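Local coordinates for beta-galactosidase (Marinomonas sp. ef1, PDB 6Y2K), which probably hydrolyses terminal beta-D-galactose residues from beta-galactosides such as lactose, as a cold-active GH42 enzyme that assembles into hexamers, at residues 336-339 / 340-344. Residues are numbered along the deposited sequence; the frame is centred on the assembly and turned at random. Where two conformers were deposited one is given.
Sequences LWTW and EAFSH
Phe342 turns its ring edge toward the face of the six-membered ring of Trp339, three residues back on helix 333-343, which leads from strand 310-315 to strand 348-352, the last two strands of the TIM barrel. The stack is T-shaped, planes at 85°, and off-centre: Phe342 CD2 sits 3.8 Å from Trp339 CE3, near the rim. One turn back, Thr338 runs alongside Phe342. Its CG2, anti to the backbone N, lies 3.8 Å from CE2 of the Phe342 ring. Val385 and Val389 of helix 377-395 and Val349 of the last barrel strand complete the packing round Phe342. With alanine in place of this ring, the Trp339 face and the Thr338 methyl would probably lose their aromatic neighbour and a gap would open against those valines. Trp339 also reaches Phe620 and Phe622 of strand 618-623, and its NE1 is hydrogen-bonded to Glu388. On another side of the helix, Glu340 places CB 3.3 Å from the Trp337 carbonyl O, and the oxygens of its buried carboxylate are hydrogen-bonded to His299 and Tyr624. The helical i to i+4 backbone hydrogen bonds run on to Ser343 N, 2.9 Å from Trp339 O. In this last turn Ser343 also folds its hydroxyl back, OG donating to a lone pair of Glu340 O at 2.7 Å.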
loop_
_atom_site.group_PDB
_atom_site.type_symbol
_atom_site.label_atom_id
_atom_site.label_comp_id
_atom_site.label_asym_id
_atom_site.label_seq_id
_atom_site.Cartn_x
_atom_site.Cartn_y
_atom_site.Cartn_z
ATOM N N LEU A 336 28.666 18.691 16.922
ATOM C CA LEU A 336 28.622 17.235 16.793
ATOM C C LEU A 336 29.748 16.739 15.889
ATOM O O LEU A 336 30.507 15.853 16.271
ATOM C CB LEU A 336 27.254 16.784 16.246
ATOM C CG LEU A 336 26.796 15.327 16.364
ATOM C CD1 LEU A 336 25.444 15.199 15.687
ATOM C CD2 LEU A 336 27.750 14.309 15.765
ATOM N N TRP A 337 29.841 17.320 14.690
ATOM C CA TRP A 337 30.830 16.886 13.697
ATOM C C TRP A 337 32.256 17.150 14.150
ATOM O O TRP A 337 33.163 16.375 13.838
ATOM C CB TRP A 337 30.591 17.569 12.334
ATOM C CG TRP A 337 29.242 17.313 11.718
ATOM C CD1 TRP A 337 28.525 16.150 11.760
ATOM C CD2 TRP A 337 28.472 18.232 10.934
ATOM N NE1 TRP A 337 27.345 16.291 11.066
ATOM C CE2 TRP A 337 27.285 17.561 10.550
ATOM C CE3 TRP A 337 28.661 19.569 10.529
ATOM C CZ2 TRP A 337 26.290 18.174 9.772
ATOM C CZ3 TRP A 337 27.672 20.179 9.758
ATOM C CH2 TRP A 337 26.500 19.474 9.383
ATOM N N THR A 338 32.450 18.249 14.879
ATOM C CA THR A 338 33.771 18.625 15.388
ATOM C C THR A 338 34.258 17.622 16.431
ATOM O O THR A 338 35.364 17.086 16.296
ATOM C CB THR A 338 33.768 20.064 15.947
ATOM O OG1 THR A 338 33.261 20.966 14.956
ATOM C CG2 THR A 338 35.180 20.521 16.343
ATOM N N TRP A 339 33.444 17.360 17.461
ATOM C CA TRP A 339 33.787 16.334 18.462
ATOM C C TRP A 339 33.954 14.965 17.838
ATOM O O TRP A 339 34.822 14.202 18.248
ATOM C CB TRP A 339 32.763 16.259 19.595
ATOM C CG TRP A 339 33.039 17.243 20.668
ATOM C CD1 TRP A 339 32.275 18.305 21.024
ATOM C CD2 TRP A 339 34.195 17.274 21.504
ATOM N NE1 TRP A 339 32.872 18.997 22.054
ATOM C CE2 TRP A 339 34.060 18.387 22.362
ATOM C CE3 TRP A 339 35.331 16.468 21.617
ATOM C CZ2 TRP A 339 35.020 18.710 23.323
ATOM C CZ3 TRP A 339 36.294 16.796 22.576
ATOM C CH2 TRP A 339 36.123 17.899 23.421
ATOM N N GLU A 340 33.117 14.660 16.848
ATOM C CA GLU A 340 33.230 13.412 16.095
ATOM C C GLU A 340 34.651 13.266 15.564
ATOM O O GLU A 340 35.315 12.259 15.836
ATOM C CB GLU A 340 32.191 13.392 14.954
ATOM C CG GLU A 340 32.238 12.220 13.994
ATOM C CD GLU A 340 31.561 12.579 12.678
ATOM O OE1 GLU A 340 32.273 13.077 11.782
ATOM O OE2 GLU A 340 30.325 12.401 12.557
ATOM N N ALA A 341 35.126 14.275 14.834
ATOM C CA ALA A 341 36.489 14.232 14.273
ATOM C C ALA A 341 37.552 14.050 15.369
ATOM O O ALA A 341 38.464 13.220 15.221
ATOM C CB ALA A 341 36.779 15.468 13.443
ATOM N N PHE A 342 37.410 14.781 16.476
ATOM C CA PHE A 342 38.343 14.638 17.622
ATOM C C PHE A 342 38.349 13.223 18.204
ATOM O O PHE A 342 39.415 12.709 18.539
ATOM C CB PHE A 342 38.026 15.635 18.740
ATOM C CG PHE A 342 38.278 17.090 18.387
ATOM C CD1 PHE A 342 39.193 17.474 17.400
ATOM C CD2 PHE A 342 37.620 18.081 19.092
ATOM C CE1 PHE A 342 39.399 18.817 17.107
ATOM C CE2 PHE A 342 37.846 19.423 18.823
ATOM C CZ PHE A 342 38.729 19.793 17.825
ATOM N N SER A 343 37.181 12.583 18.286
ATOM C CA SER A 343 37.097 11.189 18.773
ATOM C C SER A 343 37.857 10.175 17.902
ATOM O O SER A 343 38.285 9.132 18.408
ATOM C CB SER A 343 35.636 10.747 18.967
ATOM O OG SER A 343 35.000 10.405 17.735
ATOM N N HIS A 344 38.017 10.477 16.608
ATOM C CA HIS A 344 38.817 9.659 15.685
ATOM C C HIS A 344 40.296 10.098 15.611
ATOM O O HIS A 344 41.043 9.606 14.754
ATOM C CB HIS A 344 38.180 9.664 14.275
ATOM C CG HIS A 344 36.868 8.937 14.194
ATOM N ND1 HIS A 344 36.761 7.650 13.714
ATOM C CD2 HIS A 344 35.613 9.315 14.541
ATOM C CE1 HIS A 344 35.496 7.264 13.773
ATOM N NE2 HIS A 344 34.776 8.256 14.269
#